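Local coordinates for uncharacterized protein (Burkholderia xenovorans, PDB 5KAK), which is of unknown function but belongs to the NipSnap family and probably adopts the ferredoxin-like fold of the dimeric alpha-beta barrel proteins, at residues Ile15-Pro20 with Leu56-His61; Arg24-His29 with Gln93-Arg98; Ala36-Val41 with Pro82-Tyr87. One frame throughout, in Å; residues are numbered along the deposited sequence.

Interaction 1 of 3, residues Ile15-Pro20 with Leu56-His61; sequences IYDLRP and LNQVVH
Y16 and V59 face each other as an antiparallel hydrogen-bonded pair: each backbone N donates to the other's O at 2.9 Å. Non-hydrogen-bonded pairs I15–V60 and D17–Q58 flank them, and the axes of 15-18 and 58-61 approach to 4.7 Å. Packing is tight on the face of Y16 and V59, where V59 CG2 comes 3.5 Å from Y16 CB. Next to it the H61 imidazole stands edge-to-face on the Y16 ring, planes at 80°, its NE2 3.3 Å from Y16 CE2; H61 ND1 bonds to W63 NE1. The face of I15, D17, Q58 and V60 is more polar, yet I15 CG2 packs 3.4 Å from Q58 NE2. The extended Q58 chain, CG opposite its backbone N (chi1 -176°), lies beside D17 and points the same way; the turn of its amide (chi3 84°) presents NE2 to D17 OD1, 3.0 Å away on the syn side, while Q58 OE1 bonds K102 of the third subunit. Looser is the hydrated end, where a water lies 2.7 Å from both D17 OD1 and L56 O and regular pairing stops after L18 N bonds N57 O at 2.7 Å. Strand 10-18 is flanked on its other edge by strand 96-106, whereas F26 of helix 23-42 packs on Y16, L18 and V59.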
loop_
_atom_site.group_PDB
_atom_site.type_symbol
_atom_site.label_atom_id
_atom_site.label_comp_id
_atom_site.label_asym_id
_atom_site.label_seq_id
_atom_site.Cartn_x
_atom_site.Cartn_y
_atom_site.Cartn_z
ATOM N N ILE E 15 5.823 -12.926 7.704
ATOM C CA ILE E 15 5.158 -12.938 6.405
ATOM C C ILE E 15 6.228 -12.671 5.353
ATOM O O ILE E 15 6.785 -11.566 5.305
ATOM C CB ILE E 15 4.045 -11.881 6.332
ATOM C CG1 ILE E 15 3.017 -12.065 7.465
ATOM C CG2 ILE E 15 3.413 -11.883 4.960
ATOM C CD1 ILE E 15 2.080 -10.865 7.627
ATOM N N TYR E 16 6.557 -13.684 4.542
ATOM C CA TYR E 16 7.559 -13.528 3.497
ATOM C C TYR E 16 6.905 -13.546 2.127
ATOM O O TYR E 16 6.135 -14.461 1.804
ATOM C CB TYR E 16 8.613 -14.630 3.536
ATOM C CG TYR E 16 9.394 -14.810 4.811
ATOM C CD1 TYR E 16 9.444 -13.823 5.801
ATOM C CD2 TYR E 16 10.117 -15.963 4.996
ATOM C CE1 TYR E 16 10.185 -14.024 6.953
ATOM C CE2 TYR E 16 10.856 -16.170 6.126
ATOM C CZ TYR E 16 10.885 -15.206 7.109
ATOM O OH TYR E 16 11.643 -15.475 8.232
ATOM N N ASP E 17 7.206 -12.538 1.325
ATOM C CA ASP E 17 6.806 -12.552 -0.071
ATOM C C ASP E 17 7.945 -13.138 -0.893
ATOM O O ASP E 17 9.092 -12.725 -0.743
ATOM C CB ASP E 17 6.453 -11.156 -0.549
ATOM C CG ASP E 17 5.282 -10.566 0.207
ATOM O OD1 ASP E 17 4.204 -11.192 0.207
ATOM O OD2 ASP E 17 5.453 -9.494 0.819
ATOM N N LEU E 18 7.615 -14.089 -1.759
ATOM C CA LEU E 18 8.597 -14.861 -2.507
ATOM C C LEU E 18 8.579 -14.490 -3.982
ATOM O O LEU E 18 7.626 -13.893 -4.479
ATOM C CB LEU E 18 8.320 -16.363 -2.357
ATOM C CG LEU E 18 8.294 -16.816 -0.897
ATOM C CD1 LEU E 18 7.990 -18.293 -0.783
ATOM C CD2 LEU E 18 9.637 -16.519 -0.290
ATOM N N ARG E 19 9.650 -14.893 -4.684
ATOM C CA ARG E 19 9.696 -14.865 -6.139
ATOM C C ARG E 19 8.453 -15.577 -6.671
ATOM O O ARG E 19 7.968 -16.526 -6.040
ATOM C CB ARG E 19 10.993 -15.545 -6.605
ATOM C CG ARG E 19 11.111 -15.825 -8.086
ATOM C CD ARG E 19 12.405 -16.567 -8.374
ATOM N NE ARG E 19 12.324 -18.000 -8.082
ATOM C CZ ARG E 19 13.390 -18.793 -7.976
ATOM N NH1 ARG E 19 14.606 -18.280 -8.115
ATOM N NH2 ARG E 19 13.247 -20.092 -7.724
ATOM N N PRO E 20 7.881 -15.152 -7.799
ATOM C CA PRO E 20 6.686 -15.836 -8.307
ATOM C C PRO E 20 6.884 -17.344 -8.466
ATOM O O PRO E 20 7.891 -17.816 -9.014
ATOM C CB PRO E 20 6.438 -15.150 -9.649
ATOM C CG PRO E 20 6.948 -13.735 -9.420
ATOM C CD PRO E 20 8.177 -13.919 -8.558
ATOM N N LEU E 56 -0.454 -13.677 -3.347
ATOM C CA LEU E 56 0.097 -14.967 -3.720
ATOM C C LEU E 56 1.625 -14.969 -3.587
ATOM O O LEU E 56 2.264 -13.927 -3.405
ATOM C CB LEU E 56 -0.343 -15.302 -5.144
ATOM C CG LEU E 56 -1.856 -15.502 -5.269
ATOM C CD1 LEU E 56 -2.287 -15.524 -6.727
ATOM C CD2 LEU E 56 -2.247 -16.801 -4.549
ATOM N N ASN E 57 2.213 -16.163 -3.680
ATOM C CA ASN E 57 3.658 -16.343 -3.499
ATOM C C ASN E 57 4.091 -15.838 -2.130
ATOM O O ASN E 57 5.092 -15.133 -1.994
ATOM C CB ASN E 57 4.455 -15.644 -4.603
ATOM C CG ASN E 57 3.949 -15.985 -5.985
ATOM O OD1 ASN E 57 3.798 -17.157 -6.332
ATOM N ND2 ASN E 57 3.673 -14.961 -6.782
ATOM N N GLN E 58 3.322 -16.179 -1.109
ATOM C CA GLN E 58 3.526 -15.613 0.218
ATOM C C GLN E 58 3.505 -16.751 1.216
ATOM O O GLN E 58 2.627 -17.622 1.156
ATOM C CB GLN E 58 2.454 -14.563 0.571
ATOM C CG GLN E 58 2.686 -13.883 1.907
ATOM C CD GLN E 58 1.598 -12.878 2.257
ATOM O OE1 GLN E 58 0.551 -13.250 2.789
ATOM N NE2 GLN E 58 1.862 -11.595 1.995
ATOM N N VAL E 59 4.472 -16.756 2.120
ATOM C CA VAL E 59 4.484 -17.730 3.195
ATOM C C VAL E 59 4.224 -16.986 4.494
ATOM O O VAL E 59 4.705 -15.858 4.700
ATOM C CB VAL E 59 5.790 -18.556 3.252
ATOM C CG1 VAL E 59 5.891 -19.469 2.049
ATOM C CG2 VAL E 59 6.989 -17.671 3.310
ATOM N N VAL E 60 3.437 -17.617 5.354
ATOM C CA VAL E 60 2.979 -17.036 6.610
ATOM C C VAL E 60 3.262 -18.045 7.713
ATOM O O VAL E 60 2.760 -19.171 7.660
ATOM C CB VAL E 60 1.481 -16.698 6.559
ATOM C CG1 VAL E 60 0.980 -16.217 7.918
ATOM C CG2 VAL E 60 1.201 -15.665 5.499
ATOM N N HIS E 61 4.061 -17.650 8.715
ATOM C CA HIS E 61 4.359 -18.588 9.796
ATOM C C HIS E 61 4.265 -17.889 11.147
ATOM O O HIS E 61 4.657 -16.728 11.295
ATOM C CB HIS E 61 5.743 -19.315 9.609
ATOM C CG HIS E 61 6.869 -18.452 9.120
ATOM N ND1 HIS E 61 8.030 -18.271 9.840
ATOM C CD2 HIS E 61 7.041 -17.777 7.958
ATOM C CE1 HIS E 61 8.856 -17.493 9.160
ATOM N NE2 HIS E 61 8.283 -17.186 8.010
HETATM O O HOH W 1 3.472 -11.730 -2.301
#

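Interaction 2 of 3, residues Arg24-His29 with Gln93-Arg98; sequences REFAQH and QPLLVR
L95 packs on E25, F26 and H29, setting helix 23-42 against the 3-10 turn that leads into strand 96-106 in what is probably a ferredoxin-like alpha+beta fold. The turn, 93-95, runs into the strand at L96, its first residue to touch the helix, and the nearest CA atoms, those of F26 and L95, are 7.3 Å apart. No hydrogen bond crosses between the segments, so cohesion here is by van der Waals contact. The two methyls of L95 divide the work: CD1 sits 3.7 Å from F26 N and 4.0 Å from F26 CB, whereas L95 CD2 approaches E25 OE1 at 3.9 Å, the two side chains crossing at about a right angle. L96 adds a marginal touch at the rim of the F26 ring, which stacks with F30 on the same helix and also meets I92 of helix 82-92.

The polar interactions are internal to the segments or lead elsewhere. One helical turn apart, H29 NE2 donates to E25 OE2 at 2.8 Å and 161°, in the ring plane and on the anti lone pair. E25 CG lies anti to the backbone N (chi1 -166°) and the chain runs on extended beyond it; E25 OE1 also makes a long, weak ion pair with R19 NH2. In the backbone, the chain turns a corner at V97, where V97 and R98 both face D17 in a classic beta bulge. L95 CD1 finally meets the edge of the H29 imidazole, 4.3 Å from CD2 of that ring.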
loop_
_atom_site.group_PDB
_atom_site.type_symbol
_atom_site.label_atom_id
_atom_site.label_comp_id
_atom_site.label_asym_id
_atom_site.label_seq_id
_atom_site.Cartn_x
_atom_site.Cartn_y
_atom_site.Cartn_z
ATOM N N ARG E 24 6.595 -23.414 -3.732
ATOM C CA ARG E 24 6.758 -24.863 -3.806
ATOM C C ARG E 24 8.166 -25.273 -3.385
ATOM O O ARG E 24 8.344 -26.150 -2.529
ATOM C CB ARG E 24 6.443 -25.360 -5.223
ATOM N N GLU E 25 9.180 -24.624 -3.960
ATOM C CA GLU E 25 10.555 -24.914 -3.574
ATOM C C GLU E 25 10.815 -24.555 -2.119
ATOM O O GLU E 25 11.521 -25.290 -1.412
ATOM C CB GLU E 25 11.530 -24.164 -4.470
ATOM C CG GLU E 25 12.943 -24.696 -4.331
ATOM C CD GLU E 25 13.950 -23.930 -5.149
ATOM O OE1 GLU E 25 13.584 -23.443 -6.242
ATOM O OE2 GLU E 25 15.109 -23.819 -4.695
ATOM N N PHE E 26 10.291 -23.405 -1.673
ATOM C CA PHE E 26 10.418 -22.988 -0.277
ATOM C C PHE E 26 9.907 -24.083 0.658
ATOM O O PHE E 26 10.621 -24.528 1.571
ATOM C CB PHE E 26 9.655 -21.669 -0.078
ATOM C CG PHE E 26 9.851 -21.030 1.273
ATOM C CD1 PHE E 26 9.204 -21.527 2.381
ATOM C CD2 PHE E 26 10.658 -19.898 1.424
ATOM C CE1 PHE E 26 9.367 -20.942 3.617
ATOM C CE2 PHE E 26 10.822 -19.304 2.651
ATOM C CZ PHE E 26 10.178 -19.818 3.754
ATOM N N ALA E 27 8.689 -24.568 0.401
ATOM C CA ALA E 27 8.112 -25.647 1.200
ATOM C C ALA E 27 8.952 -26.913 1.124
ATOM O O ALA E 27 9.154 -27.593 2.138
ATOM C CB ALA E 27 6.683 -25.933 0.731
ATOM N N GLN E 28 9.426 -27.266 -0.074
ATOM C CA GLN E 28 10.289 -28.429 -0.219
ATOM C C GLN E 28 11.525 -28.304 0.657
ATOM O O GLN E 28 11.920 -29.257 1.335
ATOM C CB GLN E 28 10.690 -28.608 -1.683
ATOM C CG GLN E 28 9.609 -29.222 -2.560
ATOM C CD GLN E 28 10.095 -29.477 -3.983
ATOM O OE1 GLN E 28 11.070 -28.870 -4.440
ATOM N NE2 GLN E 28 9.417 -30.381 -4.690
ATOM N N HIS E 29 12.172 -27.137 0.637
ATOM C CA HIS E 29 13.412 -27.001 1.392
ATOM C C HIS E 29 13.148 -27.148 2.880
ATOM O O HIS E 29 13.927 -27.791 3.595
ATOM C CB HIS E 29 14.075 -25.656 1.096
ATOM C CG HIS E 29 14.737 -25.589 -0.248
ATOM N ND1 HIS E 29 15.715 -26.475 -0.643
ATOM C CD2 HIS E 29 14.568 -24.730 -1.280
ATOM C CE1 HIS E 29 16.115 -26.169 -1.865
ATOM N NE2 HIS E 29 15.432 -25.114 -2.273
ATOM N N GLN E 93 17.392 -17.848 0.706
ATOM C CA GLN E 93 17.774 -16.506 0.269
ATOM C C GLN E 93 17.417 -16.205 -1.184
ATOM O O GLN E 93 16.862 -15.123 -1.441
ATOM C CB GLN E 93 19.279 -16.324 0.520
ATOM C CG GLN E 93 19.829 -15.031 -0.007
ATOM C CD GLN E 93 19.330 -13.851 0.785
ATOM O OE1 GLN E 93 19.184 -13.938 2.002
ATOM N NE2 GLN E 93 19.048 -12.746 0.101
ATOM N N PRO E 94 17.685 -17.080 -2.163
ATOM C CA PRO E 94 17.339 -16.752 -3.558
ATOM C C PRO E 94 15.846 -16.658 -3.840
ATOM O O PRO E 94 15.473 -16.157 -4.914
ATOM C CB PRO E 94 17.964 -17.900 -4.356
ATOM C CG PRO E 94 18.992 -18.493 -3.440
ATOM C CD PRO E 94 18.432 -18.351 -2.081
ATOM N N LEU E 95 14.986 -17.116 -2.935
ATOM C CA LEU E 95 13.550 -17.092 -3.163
ATOM C C LEU E 95 12.880 -15.893 -2.525
ATOM O O LEU E 95 11.698 -15.652 -2.804
ATOM C CB LEU E 95 12.892 -18.370 -2.628
ATOM C CG LEU E 95 13.487 -19.721 -3.020
ATOM C CD1 LEU E 95 12.906 -20.852 -2.169
ATOM C CD2 LEU E 95 13.232 -19.993 -4.492
ATOM N N LEU E 96 13.610 -15.133 -1.708
ATOM C CA LEU E 96 13.029 -14.041 -0.932
ATOM C C LEU E 96 12.936 -12.757 -1.746
ATOM O O LEU E 96 13.822 -12.439 -2.548
ATOM C CB LEU E 96 13.869 -13.792 0.319
ATOM C CG LEU E 96 13.995 -14.984 1.258
ATOM C CD1 LEU E 96 14.994 -14.688 2.375
ATOM C CD2 LEU E 96 12.633 -15.288 1.829
ATOM N N VAL E 97 11.818 -12.050 -1.573
ATOM C CA VAL E 97 11.615 -10.721 -2.138
ATOM C C VAL E 97 11.398 -9.681 -1.049
ATOM O O VAL E 97 11.982 -8.586 -1.096
ATOM C CB VAL E 97 10.437 -10.713 -3.143
ATOM C CG1 VAL E 97 10.065 -9.297 -3.525
ATOM C CG2 VAL E 97 10.776 -11.538 -4.385
ATOM N N ARG E 98 10.584 -10.003 -0.051
ATOM C CA ARG E 98 10.224 -9.053 0.997
ATOM C C ARG E 98 9.862 -9.819 2.256
ATOM O O ARG E 98 9.259 -10.895 2.180
ATOM C CB ARG E 98 9.050 -8.186 0.536
ATOM C CG ARG E 98 8.504 -7.206 1.551
ATOM C CD ARG E 98 7.344 -6.442 0.934
ATOM N NE ARG E 98 7.738 -5.801 -0.321
ATOM C CZ ARG E 98 7.463 -6.273 -1.537
ATOM N NH1 ARG E 98 6.778 -7.402 -1.685
ATOM N NH2 ARG E 98 7.883 -5.618 -2.609
#

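Interaction 3 of 3, residues Ala36-Val41 with Pro82-Tyr87; sequences AIQRPV and PEWQEY
Y87 N donates to E83 O at 3.0 Å, a regular helical bond that sets these two residues one turn apart, and both side chains are met by the same methyl of I37. No polar bond crosses between 36-41 and 82-87; the interface rests on carbon contacts. I37 CD1 lies 3.6 Å from E83 CG and 4.0 Å from Y87 CB. The E83 chain is extended and crosses the isoleucine obliquely, with I37 CG1 over the face of the carboxylate, so that the glutamate contributes its aliphatic stem as well as the flat of its head group. The second branch of I37, CG2, turns to the indole and reaches W84 CE3 at 3.8 Å. I37 therefore fits among E83, W84 and Y87 and is the residue with the largest share of the buried surface.

Q38 lies beside the far end of the same indole. Its CB comes 3.6 Å from W84 CZ3 and its CD 3.7 Å from W84 CH2, with amide and ring planes inclined at 31°, short of a parallel stack. W84 CG is swung opposite the backbone N (chi1 177°), which brings the benzo ring toward 36-41, where I37 CG2 and Q38 CB meet it obliquely. F30 and L78 also touch both Q38 and W84, and F30 meets the Y87 ring edge-to-face. The axes of the two short segments approach to 10.3 Å, their N-to-C directions 133° apart, a gap bridged by large side chains in the helical layer that backs one face of the antiparallel sheet in ferredoxin-like folds.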
loop_
_atom_site.group_PDB
_atom_site.type_symbol
_atom_site.label_atom_id
_atom_site.label_comp_id
_atom_site.label_asym_id
_atom_site.label_seq_id
_atom_site.Cartn_x
_atom_site.Cartn_y
_atom_site.Cartn_z
ATOM N N ALA E 36 13.686 -29.108 10.441
ATOM C CA ALA E 36 14.420 -29.910 11.413
ATOM C C ALA E 36 15.477 -29.080 12.119
ATOM O O ALA E 36 15.856 -29.390 13.254
ATOM C CB ALA E 36 15.070 -31.111 10.726
ATOM N N ILE E 37 15.983 -28.043 11.455
ATOM C CA ILE E 37 16.904 -27.118 12.101
ATOM C C ILE E 37 16.144 -26.141 12.986
ATOM O O ILE E 37 16.482 -25.945 14.158
ATOM C CB ILE E 37 17.730 -26.355 11.051
ATOM C CG1 ILE E 37 18.482 -27.303 10.135
ATOM C CG2 ILE E 37 18.703 -25.406 11.726
ATOM C CD1 ILE E 37 19.112 -26.594 8.961
ATOM N N GLN E 38 15.105 -25.508 12.424
ATOM C CA GLN E 38 14.547 -24.310 13.034
ATOM C C GLN E 38 13.567 -24.623 14.156
ATOM O O GLN E 38 13.604 -23.973 15.201
ATOM C CB GLN E 38 13.873 -23.451 11.960
ATOM C CG GLN E 38 13.334 -22.116 12.477
ATOM C CD GLN E 38 12.522 -21.368 11.435
ATOM O OE1 GLN E 38 11.852 -21.978 10.605
ATOM N NE2 GLN E 38 12.592 -20.041 11.463
ATOM N N ARG E 39 12.694 -25.608 13.972
ATOM C CA ARG E 39 11.659 -25.849 14.973
ATOM C C ARG E 39 12.205 -26.234 16.344
ATOM O O ARG E 39 11.676 -25.720 17.345
ATOM C CB ARG E 39 10.676 -26.913 14.469
ATOM C CG ARG E 39 9.515 -27.158 15.433
ATOM C CD ARG E 39 8.326 -27.780 14.732
ATOM N NE ARG E 39 8.738 -28.770 13.747
ATOM C CZ ARG E 39 7.902 -29.405 12.932
ATOM N NH1 ARG E 39 6.601 -29.163 12.994
ATOM N NH2 ARG E 39 8.368 -30.286 12.058
ATOM N N PRO E 40 13.219 -27.093 16.482
ATOM C CA PRO E 40 13.683 -27.414 17.842
ATOM C C PRO E 40 14.255 -26.214 18.574
ATOM O O PRO E 40 14.176 -26.158 19.807
ATOM C CB PRO E 40 14.759 -28.486 17.614
ATOM C CG PRO E 40 14.544 -28.979 16.212
ATOM C CD PRO E 40 13.993 -27.818 15.458
ATOM N N VAL E 41 14.851 -25.265 17.855
ATOM C CA VAL E 41 15.458 -24.105 18.499
ATOM C C VAL E 41 14.387 -23.103 18.918
ATOM O O VAL E 41 14.347 -22.635 20.071
ATOM C CB VAL E 41 16.494 -23.467 17.554
ATOM C CG1 VAL E 41 17.174 -22.288 18.212
ATOM C CG2 VAL E 41 17.531 -24.519 17.111
ATOM N N PRO E 82 25.780 -22.043 12.505
ATOM C CA PRO E 82 26.310 -22.102 11.132
ATOM C C PRO E 82 25.456 -22.926 10.195
ATOM O O PRO E 82 25.369 -22.594 9.009
ATOM C CB PRO E 82 27.695 -22.728 11.322
ATOM C CG PRO E 82 28.058 -22.412 12.730
ATOM C CD PRO E 82 26.782 -22.439 13.506
ATOM N N GLU E 83 24.826 -23.993 10.691
ATOM C CA GLU E 83 23.983 -24.825 9.839
ATOM C C GLU E 83 22.785 -24.043 9.332
ATOM O O GLU E 83 22.401 -24.154 8.161
ATOM C CB GLU E 83 23.513 -26.055 10.615
ATOM C CG GLU E 83 22.615 -26.995 9.837
ATOM C CD GLU E 83 22.030 -28.099 10.701
ATOM O OE1 GLU E 83 21.837 -27.877 11.920
ATOM O OE2 GLU E 83 21.762 -29.193 10.158
ATOM N N TRP E 84 22.176 -23.252 10.207
ATOM C CA TRP E 84 21.046 -22.433 9.795
ATOM C C TRP E 84 21.479 -21.375 8.785
ATOM O O TRP E 84 20.834 -21.200 7.746
ATOM C CB TRP E 84 20.407 -21.782 11.017
ATOM C CG TRP E 84 19.275 -20.850 10.674
ATOM C CD1 TRP E 84 19.267 -19.496 10.795
ATOM C CD2 TRP E 84 17.998 -21.214 10.145
ATOM N NE1 TRP E 84 18.053 -18.987 10.384
ATOM C CE2 TRP E 84 17.255 -20.024 9.982
ATOM C CE3 TRP E 84 17.404 -22.433 9.804
ATOM C CZ2 TRP E 84 15.950 -20.017 9.488
ATOM C CZ3 TRP E 84 16.111 -22.427 9.319
ATOM C CH2 TRP E 84 15.396 -21.228 9.159
ATOM N N GLN E 85 22.565 -20.650 9.077
ATOM C CA GLN E 85 23.012 -19.606 8.158
ATOM C C GLN E 85 23.276 -20.178 6.771
ATOM O O GLN E 85 22.867 -19.591 5.762
ATOM C CB GLN E 85 24.264 -18.911 8.699
ATOM C CG GLN E 85 24.039 -18.083 9.956
ATOM C CD GLN E 85 23.290 -16.782 9.686
ATOM O OE1 GLN E 85 23.149 -16.356 8.539
ATOM N NE2 GLN E 85 22.814 -16.142 10.750
ATOM N N GLU E 86 23.932 -21.340 6.703
ATOM C CA GLU E 86 24.215 -21.946 5.404
ATOM C C GLU E 86 22.934 -22.388 4.703
ATOM O O GLU E 86 22.777 -22.171 3.497
ATOM C CB GLU E 86 25.177 -23.125 5.568
ATOM C CG GLU E 86 25.352 -23.964 4.311
ATOM C CD GLU E 86 25.997 -23.194 3.170
ATOM O OE1 GLU E 86 26.557 -22.097 3.415
ATOM O OE2 GLU E 86 25.947 -23.697 2.026
ATOM N N TYR E 87 22.004 -23.001 5.443
ATOM C CA TYR E 87 20.748 -23.434 4.837
ATOM C C TYR E 87 19.989 -22.260 4.226
ATOM O O TYR E 87 19.478 -22.358 3.103
ATOM C CB TYR E 87 19.885 -24.153 5.875
ATOM C CG TYR E 87 18.437 -24.275 5.465
ATOM C CD1 TYR E 87 18.018 -25.294 4.633
ATOM C CD2 TYR E 87 17.485 -23.363 5.909
ATOM C CE1 TYR E 87 16.705 -25.403 4.246
ATOM C CE2 TYR E 87 16.165 -23.464 5.521
ATOM C CZ TYR E 87 15.780 -24.482 4.690
ATOM O OH TYR E 87 14.465 -24.592 4.310
#

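In the fold
The three contacts step from the sheet into the helical layer. Along the chain the segments of interactions 1 and 2 alternate, as do those of 1 and 3, while interaction 3 is nested inside the loop closed by interaction 2. Interactions 1 and 2, centres about 8 Å apart, touch where strands 10-18 and 96-106 pair (D17 O to V97 N, 2.9 Å) and just beyond them (R19 N to L95 O, 2.9 Å), both probable hydrogen bonds; both contacts reach the third subunit. Interactions 2 and 3, centres about 15 Å apart, share helix 23-42 and touch at H29 C and Y87 OH, 3.2 Å apart; interactions 1 and 3, about 20 Å apart by centres, do not touch. Helix 23-42 thus ties the sheet to helix 82-92.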